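Local coordinates for protein lysine/ornithine decarboxylase (Vibrio vulnificus, PDB 2PLJ) that catalyses the pyridoxal 5'-phosphate-dependent decarboxylation of lysine and ornithine, yielding the diamines cadaverine and putrescine, at residues Glu113-Glu118 and Leu141-Asn146; Lys224-Ile229 and Asn275-Leu280; Leu45-Val50 and Thr341-Gly346. All coordinates share one frame; numbering follows the deposited sequence.

Interaction 1 of 3, residues Glu113-Glu118 and Leu141-Asn146; sequences ELVASE and LAYGCN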
ATOM      1  N   GLU A 113      18.469   8.188   8.759  1.00 13.37           N
ATOM      2  CA  GLU A 113      18.865   9.276   7.851  1.00 15.31           C
ATOM      3  C   GLU A 113      17.971  10.519   8.029  1.00 14.73           C
ATOM      4  O   GLU A 113      18.469  11.672   7.954  1.00 14.82           O
ATOM      5  CB  GLU A 113      18.870   8.744   6.420  1.00 15.56           C
ATOM      6  CG  GLU A 113      20.074   7.812   6.186  1.00 17.58           C
ATOM      7  CD  GLU A 113      20.143   7.183   4.783  1.00 20.82           C
ATOM      8  OE1 GLU A 113      19.169   7.292   4.013  1.00 29.53           O
ATOM      9  OE2 GLU A 113      21.188   6.559   4.489  1.00 28.84           O
ATOM     10  N   LEU A 114      16.674  10.278   8.238  1.00 14.59           N
ATOM     11  CA  LEU A 114      15.718  11.371   8.435  1.00 14.94           C
ATOM     12  C   LEU A 114      16.096  12.158   9.704  1.00 14.95           C
ATOM     13  O   LEU A 114      16.290  13.376   9.637  1.00 15.49           O
ATOM     14  CB  LEU A 114      14.275  10.863   8.503  1.00 16.52           C
ATOM     15  CG  LEU A 114      13.266  11.989   8.799  1.00 18.02           C
ATOM     16  CD1 LEU A 114      13.372  13.156   7.837  1.00 25.10           C
ATOM     17  CD2 LEU A 114      11.884  11.331   8.749  1.00 21.85           C
ATOM     18  N   VAL A 115      16.240  11.470  10.846  1.00 14.47           N
ATOM     19  CA  VAL A 115      16.580  12.218  12.083  1.00 15.01           C
ATOM     20  C   VAL A 115      17.947  12.900  11.984  1.00 15.10           C
ATOM     21  O   VAL A 115      18.123  14.031  12.495  1.00 15.21           O
ATOM     22  CB  VAL A 115      16.405  11.382  13.382  1.00 15.14           C
ATOM     23  CG1 VAL A 115      14.943  10.878  13.462  1.00 14.20           C
ATOM     24  CG2 VAL A 115      17.397  10.197  13.425  1.00 16.09           C
ATOM     25  N   ALA A 116      18.917  12.227  11.351  1.00 14.57           N
ATOM     26  CA  ALA A 116      20.244  12.801  11.163  1.00 14.48           C
ATOM     27  C   ALA A 116      20.131  14.127  10.372  1.00 15.04           C
ATOM     28  O   ALA A 116      20.769  15.140  10.749  1.00 14.88           O
ATOM     29  CB  ALA A 116      21.134  11.814  10.455  1.00 14.64           C
ATOM     30  N   SER A 117      19.314  14.128   9.313  1.00 16.02           N
ATOM     31  CA  SER A 117      19.187  15.326   8.458  1.00 17.12           C
ATOM     32  C   SER A 117      18.498  16.493   9.170  1.00 16.93           C
ATOM     33  O   SER A 117      18.649  17.649   8.751  1.00 17.35           O
ATOM     34  CB  SER A 117      18.426  15.011   7.160  1.00 16.90           C
ATOM     35  OG  SER A 117      17.059  14.731   7.422  1.00 22.55           O
ATOM     36  N   GLU A 118      17.713  16.195  10.206  1.00 16.84           N
ATOM     37  CA  GLU A 118      17.012  17.239  10.989  1.00 17.84           C
ATOM     38  C   GLU A 118      17.752  17.661  12.263  1.00 18.74           C
ATOM     39  O   GLU A 118      17.207  18.392  13.107  1.00 19.73           O
ATOM     40  CB  GLU A 118      15.556  16.836  11.274  1.00 18.72           C
ATOM     41  CG  GLU A 118      14.735  16.658   9.993  1.00 18.74           C
ATOM     42  CD  GLU A 118      14.706  17.902   9.086  1.00 20.79           C
ATOM     43  OE1 GLU A 118      14.814  19.057   9.579  1.00 19.38           O
ATOM     44  OE2 GLU A 118      14.594  17.729   7.857  1.00 22.16           O
ATOM     45  N   LEU A 141      24.954   2.741  13.813  1.00 14.30           N
ATOM     46  CA  LEU A 141      26.162   3.052  14.591  1.00 15.44           C
ATOM     47  C   LEU A 141      26.926   4.248  14.011  1.00 15.21           C
ATOM     48  O   LEU A 141      27.457   5.065  14.761  1.00 16.25           O
ATOM     49  CB  LEU A 141      27.075   1.831  14.672  1.00 15.32           C
ATOM     50  CG  LEU A 141      26.634   0.785  15.723  1.00 16.55           C
ATOM     51  CD1 LEU A 141      27.579  -0.414  15.596  1.00 19.25           C
ATOM     52  CD2 LEU A 141      26.697   1.347  17.163  1.00 18.28           C
ATOM     53  N   ALA A 142      26.969   4.349  12.679  1.00 16.05           N
ATOM     54  CA  ALA A 142      27.664   5.455  12.017  1.00 16.76           C
ATOM     55  C   ALA A 142      27.055   6.823  12.374  1.00 16.33           C
ATOM     56  O   ALA A 142      27.792   7.795  12.569  1.00 16.81           O
ATOM     57  CB  ALA A 142      27.689   5.262  10.490  1.00 17.73           C
ATOM     58  N   TYR A 143      25.726   6.875  12.464  1.00 15.09           N
ATOM     59  CA  TYR A 143      25.012   8.044  12.950  1.00 14.48           C
ATOM     60  C   TYR A 143      25.307   8.291  14.426  1.00 14.86           C
ATOM     61  O   TYR A 143      25.470   9.426  14.849  1.00 14.61           O
ATOM     62  CB  TYR A 143      23.518   7.825  12.741  1.00 14.54           C
ATOM     63  CG  TYR A 143      22.612   8.735  13.502  1.00 14.32           C
ATOM     64  CD1 TYR A 143      22.668  10.131  13.357  1.00 14.36           C
ATOM     65  CD2 TYR A 143      21.656   8.196  14.361  1.00 13.84           C
ATOM     66  CE1 TYR A 143      21.801  10.960  14.069  1.00 15.97           C
ATOM     67  CE2 TYR A 143      20.783   8.998  15.068  1.00 15.86           C
ATOM     68  CZ  TYR A 143      20.854  10.377  14.927  1.00 16.50           C
ATOM     69  OH  TYR A 143      19.960  11.144  15.633  1.00 16.18           O
ATOM     70  N   GLY A 144      25.400   7.209  15.188  1.00 15.44           N
ATOM     71  CA  GLY A 144      25.775   7.267  16.614  1.00 15.03           C
ATOM     72  C   GLY A 144      24.756   6.594  17.535  1.00 15.89           C
ATOM     73  O   GLY A 144      24.972   6.494  18.767  1.00 15.39           O
ATOM     74  N   CYS A 145      23.682   6.097  16.936  1.00 15.47           N
ATOM     75  CA  CYS A 145      22.676   5.340  17.661  1.00 16.29           C
ATOM     76  C   CYS A 145      23.300   4.014  18.081  1.00 17.29           C
ATOM     77  O   CYS A 145      23.726   3.224  17.215  1.00 17.86           O
ATOM     78  CB  CYS A 145      21.429   5.116  16.788  1.00 16.59           C
ATOM     79  SG  CYS A 145      20.158   4.194  17.670  1.00 19.19           S
ATOM     80  N   ASN A 146      23.331   3.767  19.385  1.00 16.31           N
ATOM     81  CA  ASN A 146      24.019   2.583  19.920  1.00 18.00           C
ATOM     82  C   ASN A 146      23.151   1.675  20.801  1.00 17.57           C
ATOM     83  O   ASN A 146      23.668   0.779  21.491  1.00 18.01           O
ATOM     84  CB  ASN A 146      25.296   3.001  20.664  1.00 19.54           C
ATOM     85  CG  ASN A 146      25.031   4.005  21.777  1.00 20.93           C
ATOM     86  OD1 ASN A 146      23.945   4.054  22.344  1.00 23.03           O
ATOM     87  ND2 ASN A 146      26.042   4.819  22.095  1.00 29.21           N
TER
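The phenol oxygen of Tyr143 meets a methyl group and a backbone acceptor together: Val115 CG2 packs 3.5 Å from Tyr143 OH, while the hydroxyl gives its hydrogen bond to the carbonyl of Val120, just beyond the helix that carries Val115. Tyrosine suits the place because its flat ring packs on Val115 and Ala116 while its hydroxyl reaches the backbone oxygen of Val120. The same valine methyl lies 3.8 Å from Tyr143 CZ, the two side chains crossing at about a right angle. Further back along the ring, Ala116 CB touches Tyr143 CD1 at 3.7 Å. With CG anti to the backbone N (chi1 164°), Tyr143 sends its ring across to the neighbouring helix. Alanine, with a single methyl, lets the ring come close to the helix backbone, so that Tyr143 CE1 also lies 3.8 Å from Ala116 CA.

These are neighbouring outer helices of a beta/alpha barrel. Helix 109-117 follows barrel strand 103-106 and leads into strand 125-127, after which helix 134-143 returns along the outside. Tyr143 also rests on Thr125 of that intervening strand, and Val115 is buried against Leu85 and Val120.

Both helices end at this contact. On one, Leu114 O accepts from Ser117 OG at 2.7 Å as well as from Glu118 N at 3.2 Å; the serine hydroxyl is tilted 20° from the carbonyl plane, adding a side-chain bond to the last turn. On the other, Gly144 leaves the helix with a positive phi of 125°, at backbone angles where any side chain would collide with the carbonyl oxygen of Tyr143, hence the glycine.

Interaction 2 of 3, residues Lys224-Ile229 and Asn275-Leu280; sequences KYVEAI and NEALSL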
ATOM      1  N   LYS A 224      -2.944  -4.892  29.737  1.00 17.72           N
ATOM      2  CA  LYS A 224      -1.840  -5.473  28.938  1.00 17.94           C
ATOM      3  C   LYS A 224      -0.480  -4.932  29.364  1.00 17.07           C
ATOM      4  O   LYS A 224       0.486  -5.711  29.558  1.00 16.29           O
ATOM      5  CB  LYS A 224      -2.049  -5.261  27.437  1.00 18.40           C
ATOM      6  CG  LYS A 224      -3.292  -5.967  26.906  1.00 21.74           C
ATOM      7  CD  LYS A 224      -3.282  -6.013  25.398  1.00 25.00           C
ATOM      8  CE  LYS A 224      -4.545  -6.691  24.902  1.00 29.52           C
ATOM      9  NZ  LYS A 224      -4.630  -6.681  23.416  1.00 30.49           N
ATOM     10  N   TYR A 225      -0.401  -3.611  29.531  1.00 15.55           N
ATOM     11  CA  TYR A 225       0.830  -2.979  30.019  1.00 16.25           C
ATOM     12  C   TYR A 225       1.191  -3.427  31.427  1.00 15.57           C
ATOM     13  O   TYR A 225       2.356  -3.756  31.721  1.00 14.43           O
ATOM     14  CB  TYR A 225       0.725  -1.457  29.981  1.00 17.07           C
ATOM     15  CG  TYR A 225       0.587  -0.889  28.575  1.00 17.18           C
ATOM     16  CD1 TYR A 225       1.711  -0.485  27.837  1.00 16.66           C
ATOM     17  CD2 TYR A 225      -0.676  -0.760  27.985  1.00 17.76           C
ATOM     18  CE1 TYR A 225       1.591   0.050  26.510  1.00 17.65           C
ATOM     19  CE2 TYR A 225      -0.822  -0.237  26.666  1.00 16.13           C
ATOM     20  CZ  TYR A 225       0.304   0.181  25.958  1.00 16.75           C
ATOM     21  OH  TYR A 225       0.141   0.677  24.702  1.00 19.50           O
ATOM     22  N   VAL A 226       0.195  -3.409  32.303  1.00 14.75           N
ATOM     23  CA  VAL A 226       0.412  -3.791  33.701  1.00 14.74           C
ATOM     24  C   VAL A 226       1.012  -5.205  33.806  1.00 14.90           C
ATOM     25  O   VAL A 226       2.014  -5.394  34.490  1.00 15.56           O
ATOM     26  CB  VAL A 226      -0.914  -3.701  34.498  1.00 14.46           C
ATOM     27  CG1 VAL A 226      -0.711  -4.165  35.936  1.00 14.71           C
ATOM     28  CG2 VAL A 226      -1.446  -2.253  34.450  1.00 14.29           C
ATOM     29  N   GLU A 227       0.411  -6.180  33.123  1.00 15.71           N
ATOM     30  CA  GLU A 227       0.881  -7.567  33.202  1.00 16.68           C
ATOM     31  C   GLU A 227       2.300  -7.696  32.664  1.00 15.39           C
ATOM     32  O   GLU A 227       3.115  -8.428  33.246  1.00 14.60           O
ATOM     33  CB  GLU A 227      -0.032  -8.540  32.447  1.00 17.10           C
ATOM     34  CG  GLU A 227      -1.466  -8.686  32.976  1.00 19.15           C
ATOM     35  CD  GLU A 227      -2.193  -9.898  32.374  1.00 22.13           C
ATOM     36  OE1 GLU A 227      -1.884 -10.274  31.211  1.00 30.05           O
ATOM     37  OE2 GLU A 227      -3.079 -10.464  33.052  1.00 27.65           O
ATOM     38  N   ALA A 228       2.575  -6.998  31.556  1.00 15.11           N
ATOM     39  CA  ALA A 228       3.908  -6.967  30.960  1.00 14.33           C
ATOM     40  C   ALA A 228       4.929  -6.378  31.925  1.00 14.23           C
ATOM     41  O   ALA A 228       6.026  -6.912  32.081  1.00 14.14           O
ATOM     42  CB  ALA A 228       3.895  -6.182  29.620  1.00 14.59           C
ATOM     43  N   ILE A 229       4.560  -5.287  32.584  1.00 14.04           N
ATOM     44  CA  ILE A 229       5.471  -4.610  33.514  1.00 14.54           C
ATOM     45  C   ILE A 229       5.827  -5.524  34.708  1.00 14.63           C
ATOM     46  O   ILE A 229       7.016  -5.678  35.073  1.00 14.86           O
ATOM     47  CB  ILE A 229       4.903  -3.249  33.970  1.00 14.28           C
ATOM     48  CG1 ILE A 229       4.880  -2.260  32.774  1.00 14.50           C
ATOM     49  CG2 ILE A 229       5.725  -2.684  35.141  1.00 15.41           C
ATOM     50  CD1 ILE A 229       3.973  -1.037  32.968  1.00 16.09           C
ATOM     51  N   ASN A 275       1.285   3.635  35.503  1.00 14.57           N
ATOM     52  CA  ASN A 275       2.084   4.328  36.502  1.00 14.81           C
ATOM     53  C   ASN A 275       2.214   3.546  37.812  1.00 14.43           C
ATOM     54  O   ASN A 275       3.282   3.520  38.423  1.00 15.13           O
ATOM     55  CB  ASN A 275       1.502   5.723  36.778  1.00 15.74           C
ATOM     56  CG  ASN A 275       1.666   6.666  35.583  1.00 16.05           C
ATOM     57  OD1 ASN A 275       0.841   7.568  35.365  1.00 19.37           O
ATOM     58  ND2 ASN A 275       2.726   6.454  34.807  1.00 15.51           N
ATOM     59  N   GLU A 276       1.123   2.912  38.227  1.00 14.56           N
ATOM     60  CA  GLU A 276       1.133   2.114  39.459  1.00 16.04           C
ATOM     61  C   GLU A 276       2.048   0.905  39.351  1.00 15.00           C
ATOM     62  O   GLU A 276       2.814   0.629  40.275  1.00 15.34           O
ATOM     63  CB  GLU A 276      -0.277   1.676  39.807  1.00 16.42           C
ATOM     64  CG  GLU A 276      -1.188   2.822  40.160  1.00 21.66           C
ATOM     65  CD  GLU A 276      -2.632   2.372  40.356  1.00 27.38           C
ATOM     66  OE1 GLU A 276      -2.851   1.340  41.037  1.00 30.22           O
ATOM     67  OE2 GLU A 276      -3.536   3.048  39.807  1.00 32.29           O
ATOM     68  N   ALA A 277       1.966   0.196  38.224  1.00 15.09           N
ATOM     69  CA  ALA A 277       2.831  -0.969  37.983  1.00 14.87           C
ATOM     70  C   ALA A 277       4.311  -0.564  37.940  1.00 14.85           C
ATOM     71  O   ALA A 277       5.174  -1.241  38.498  1.00 15.52           O
ATOM     72  CB  ALA A 277       2.411  -1.711  36.724  1.00 14.90           C
ATOM     73  N   LEU A 278       4.583   0.585  37.325  1.00 14.89           N
ATOM     74  CA  LEU A 278       5.944   1.082  37.197  1.00 15.30           C
ATOM     75  C   LEU A 278       6.561   1.428  38.532  1.00 15.28           C
ATOM     76  O   LEU A 278       7.777   1.258  38.733  1.00 15.73           O
ATOM     77  CB  LEU A 278       5.955   2.327  36.288  1.00 14.16           C
ATOM     78  CG  LEU A 278       5.683   2.059  34.801  1.00 16.27           C
ATOM     79  CD1 LEU A 278       5.627   3.380  34.032  1.00 17.42           C
ATOM     80  CD2 LEU A 278       6.771   1.155  34.204  1.00 19.06           C
ATOM     81  N   SER A 279       5.720   1.917  39.433  1.00 15.58           N
ATOM     82  CA  SER A 279       6.133   2.304  40.785  1.00 16.05           C
ATOM     83  C   SER A 279       6.728   1.132  41.586  1.00 15.75           C
ATOM     84  O   SER A 279       7.435   1.334  42.591  1.00 16.43           O
ATOM     85  CB  SER A 279       4.964   2.953  41.528  1.00 16.37           C
ATOM     86  OG  SER A 279       4.160   1.985  42.177  1.00 17.06           O
ATOM     87  N   LEU A 280       6.435  -0.096  41.162  1.00 15.85           N
ATOM     88  CA  LEU A 280       6.953  -1.274  41.870  1.00 16.54           C
ATOM     89  C   LEU A 280       8.385  -1.611  41.465  1.00 16.23           C
ATOM     90  O   LEU A 280       9.039  -2.419  42.136  1.00 15.73           O
ATOM     91  CB  LEU A 280       6.039  -2.484  41.685  1.00 17.06           C
ATOM     92  CG  LEU A 280       4.628  -2.320  42.267  1.00 19.95           C
ATOM     93  CD1 LEU A 280       3.743  -3.524  41.927  1.00 22.27           C
ATOM     94  CD2 LEU A 280       4.672  -2.092  43.779  1.00 19.88           C
TER
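Ile229 and Leu278 cross at about a right angle where two neighbouring outer helices of the beta/alpha barrel lie against each other: helix 223-241, which follows strand 207-212, and helix 267-278, which follows strand 249-251. Ile229 CD1 meets Leu278 CD2 at 3.8 Å, one branch of the leucine reaching toward the end of the isoleucine chain. The two branches of Ile229 divide the work. CG1, beside the backbone N (chi1 -68°), carries CD1 to the leucine, while CG2, anti to the backbone N, is directed at Ala277.

There the isoleucine methyl touches both side chain and backbone, lying 3.8 Å from Ala277 CB and slightly nearer the peptide carbonyl. Its neighbour one turn earlier, Val226, brings CG1 to within 4.0 Å of the same Ala277 CB. The alanine methyl points at the facing helix and is met there by two branched side chains. Its small size fits the close approach of the backbones, since the CA atoms of Val226 and Ala277 are only 5.7 Å apart. Valine and isoleucine supply the compact, branched surfaces that pack round it.

The apolar patch extends past these residues, with Val226 also resting on Pro273 and Ile229 on Ile274. His230, next on helix 223-241, touches Ala277 as well. Near the end of the second helix the polar bonds are local. Leu280 N binds Ala277 O, the oxygen on which Ile229 CG2 rests at 3.7 Å, and Ser279 turns its hydroxyl back along its own chain, OG bonding to Glu276 O at 2.7 Å with a C=O...O angle of 137°.

Interaction 3 of 3, residues Leu45-Val50 and Thr341-Gly346; sequences LIEASV and TTIKQG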
ATOM      1  N   LEU A  45     -10.137  27.512   6.032  1.00 26.51           N
ATOM      2  CA  LEU A  45      -8.774  27.008   5.896  1.00 27.47           C
ATOM      3  C   LEU A  45      -8.729  25.877   4.886  1.00 25.88           C
ATOM      4  O   LEU A  45      -7.899  25.904   3.975  1.00 25.13           O
ATOM      5  CB  LEU A  45      -8.218  26.553   7.250  1.00 28.13           C
ATOM      6  CG  LEU A  45      -6.740  26.163   7.367  1.00 31.01           C
ATOM      7  CD1 LEU A  45      -5.803  27.094   6.566  1.00 33.63           C
ATOM      8  CD2 LEU A  45      -6.339  26.194   8.844  1.00 30.25           C
ATOM      9  N   ILE A  46      -9.649  24.924   5.020  1.00 24.78           N
ATOM     10  CA  ILE A  46      -9.734  23.801   4.076  1.00 24.17           C
ATOM     11  C   ILE A  46      -9.917  24.297   2.635  1.00 23.84           C
ATOM     12  O   ILE A  46      -9.138  23.953   1.746  1.00 23.71           O
ATOM     13  CB  ILE A  46     -10.827  22.762   4.474  1.00 23.76           C
ATOM     14  CG1 ILE A  46     -10.436  22.062   5.797  1.00 24.43           C
ATOM     15  CG2 ILE A  46     -11.037  21.738   3.352  1.00 24.77           C
ATOM     16  CD1 ILE A  46     -11.620  21.425   6.530  1.00 24.80           C
ATOM     17  N   GLU A  47     -10.934  25.137   2.411  1.00 23.74           N
ATOM     18  CA  GLU A  47     -11.184  25.690   1.080  1.00 23.16           C
ATOM     19  C   GLU A  47     -10.015  26.520   0.513  1.00 23.58           C
ATOM     20  O   GLU A  47      -9.650  26.352  -0.649  1.00 23.29           O
ATOM     21  CB  GLU A  47     -12.477  26.497   1.094  1.00 23.00           C
ATOM     22  CG  GLU A  47     -13.679  25.612   1.375  1.00 22.09           C
ATOM     23  CD  GLU A  47     -14.983  26.387   1.407  1.00 22.13           C
ATOM     24  OE1 GLU A  47     -14.930  27.625   1.623  1.00 22.74           O
ATOM     25  OE2 GLU A  47     -16.047  25.755   1.239  1.00 21.12           O
ATOM     26  N   ALA A  48      -9.434  27.391   1.335  1.00 24.05           N
ATOM     27  CA  ALA A  48      -8.235  28.143   0.934  1.00 24.61           C
ATOM     28  C   ALA A  48      -7.078  27.209   0.525  1.00 24.61           C
ATOM     29  O   ALA A  48      -6.382  27.465  -0.471  1.00 24.26           O
ATOM     30  CB  ALA A  48      -7.794  29.086   2.047  1.00 24.57           C
ATOM     31  N   SER A  49      -6.888  26.128   1.283  1.00 24.78           N
ATOM     32  CA  SER A  49      -5.818  25.170   0.999  1.00 25.45           C
ATOM     33  C   SER A  49      -6.009  24.462  -0.340  1.00 25.47           C
ATOM     34  O   SER A  49      -5.056  24.326  -1.116  1.00 25.96           O
ATOM     35  CB  SER A  49      -5.701  24.151   2.138  1.00 25.83           C
ATOM     36  OG  SER A  49      -5.210  24.809   3.301  1.00 29.52           O
ATOM     37  N   VAL A  50      -7.246  24.034  -0.621  1.00 24.38           N
ATOM     38  CA  VAL A  50      -7.557  23.400  -1.891  1.00 24.42           C
ATOM     39  C   VAL A  50      -7.385  24.421  -3.029  1.00 24.99           C
ATOM     40  O   VAL A  50      -6.839  24.090  -4.079  1.00 25.16           O
ATOM     41  CB  VAL A  50      -8.963  22.777  -1.885  1.00 24.57           C
ATOM     42  CG1 VAL A  50      -9.329  22.229  -3.259  1.00 24.50           C
ATOM     43  CG2 VAL A  50      -9.012  21.652  -0.829  1.00 23.55           C
ATOM     44  N   THR A 341     -16.537  13.501   6.923  1.00 17.22           N
ATOM     45  CA  THR A 341     -17.558  14.526   6.823  1.00 17.51           C
ATOM     46  C   THR A 341     -17.438  15.248   5.484  1.00 18.21           C
ATOM     47  O   THR A 341     -16.550  14.937   4.664  1.00 18.46           O
ATOM     48  CB  THR A 341     -17.529  15.483   8.077  1.00 17.91           C
ATOM     49  OG1 THR A 341     -18.717  16.283   8.121  1.00 18.64           O
ATOM     50  CG2 THR A 341     -16.278  16.363   8.104  1.00 17.81           C
ATOM     51  N   THR A 342     -18.351  16.182   5.246  1.00 17.56           N
ATOM     52  CA  THR A 342     -18.311  16.992   4.040  1.00 17.79           C
ATOM     53  C   THR A 342     -18.464  18.433   4.475  1.00 18.28           C
ATOM     54  O   THR A 342     -19.008  18.700   5.551  1.00 18.43           O
ATOM     55  CB  THR A 342     -19.469  16.608   3.078  1.00 17.88           C
ATOM     56  OG1 THR A 342     -20.713  16.653   3.793  1.00 17.65           O
ATOM     57  CG2 THR A 342     -19.242  15.206   2.545  1.00 19.35           C
ATOM     58  N   ILE A 343     -17.959  19.356   3.664  1.00 18.25           N
ATOM     59  CA  ILE A 343     -18.188  20.780   3.935  1.00 19.21           C
ATOM     60  C   ILE A 343     -19.668  21.067   3.747  1.00 20.37           C
ATOM     61  O   ILE A 343     -20.292  21.677   4.623  1.00 20.02           O
ATOM     62  CB  ILE A 343     -17.271  21.702   3.096  1.00 18.64           C
ATOM     63  CG1 ILE A 343     -15.809  21.541   3.558  1.00 20.23           C
ATOM     64  CG2 ILE A 343     -17.730  23.190   3.203  1.00 19.05           C
ATOM     65  CD1 ILE A 343     -14.791  22.154   2.617  1.00 23.62           C
ATOM     66  N   LYS A 344     -20.224  20.572   2.639  1.00 21.01           N
ATOM     67  CA  LYS A 344     -21.670  20.686   2.366  1.00 22.41           C
ATOM     68  C   LYS A 344     -22.480  20.004   3.458  1.00 22.92           C
ATOM     69  O   LYS A 344     -22.236  18.840   3.787  1.00 22.85           O
ATOM     70  CB  LYS A 344     -22.016  20.074   1.015  1.00 22.61           C
ATOM     71  CG  LYS A 344     -21.551  20.910  -0.149  1.00 25.13           C
ATOM     72  CD  LYS A 344     -22.600  20.982  -1.242  1.00 27.34           C
ATOM     73  CE  LYS A 344     -22.161  21.979  -2.291  1.00 27.79           C
ATOM     74  NZ  LYS A 344     -22.433  21.472  -3.659  1.00 28.69           N
ATOM     75  N   GLN A 345     -23.422  20.750   4.031  1.00 23.96           N
ATOM     76  CA  GLN A 345     -24.259  20.254   5.124  1.00 24.97           C
ATOM     77  C   GLN A 345     -25.707  20.698   4.920  1.00 25.46           C
ATOM     78  O   GLN A 345     -25.965  21.729   4.296  1.00 25.68           O
ATOM     79  CB  GLN A 345     -23.735  20.768   6.474  1.00 25.05           C
ATOM     80  CG  GLN A 345     -22.390  20.167   6.918  1.00 26.82           C
ATOM     81  CD  GLN A 345     -22.513  18.715   7.358  1.00 29.14           C
ATOM     82  OE1 GLN A 345     -23.453  18.353   8.078  1.00 29.90           O
ATOM     83  NE2 GLN A 345     -21.564  17.877   6.936  1.00 28.37           N
ATOM     84  N   GLY A 346     -26.646  19.911   5.432  1.00 25.92           N
ATOM     85  CA  GLY A 346     -28.064  20.270   5.371  1.00 25.80           C
ATOM     86  C   GLY A 346     -28.788  19.767   4.134  1.00 26.16           C
ATOM     87  O   GLY A 346     -28.175  19.395   3.130  1.00 26.31           O
TER
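Ile343 CD1 lies against two side chains of helix 40-53, 3.8 Å from Ile46 CG2 and 3.8 Å from Glu47 CG. Ile46 and Ile343 lie alongside each other, running in opposite senses. Isoleucine suits both places by offering separate methyl ends: CG2 on Ile46, and on Ile343 CD1, which reaches both helix residues. The first torsion of Glu47 (chi1 -65°) places CG against Ile343 CD1, and the extended chain beyond carries OE2 to 3.6 Å from Ile343 CG2, a van der Waals contact at the exposed border that suits glutamate's aliphatic stem.

Next to Ile343 in the chain, side-chain bonds brace the turn leaving the strand. Thr342 OG1 gives a bond in the carbonyl plane to Lys344 O at 2.7 Å, and Gln345 NE2 returns to Thr342 O at 3.0 Å, nearly straight at 165°. Lys344 extends to a salt bridge with Asp378. On the helix, Ser49 OG and Ser49 N approach Leu45 O from opposite faces of its plane.

The contact thus joins helix 40-53 to the end of strand 340-342 in the beta-barrel part of this type IV decarboxylase, probably its second domain, where Ile46 also packs on strands 57-61, 300-312 and 379-382, and Ile343 shares Leu379 of the last with it.

From the N terminus, helix 40-53 comes first, and its contact with 341-346 (interaction 3) closes a loop of 290 residues that encloses the other two. Inside it, interaction 1 joins 113-118 to 141-146 across a short loop containing one barrel strand, and interaction 2 later joins 224-229 to 275-280. These two follow in series without crossing. Each ties consecutive outer helices of the beta/alpha barrel, at places whose centres are about 31 Å apart. Interaction 3 instead belongs to the mixed beta sheet, joining an early helix to a late strand end; its centre is about 44 Å from that of interaction 2, the two lying on opposite sides of the chain's centre.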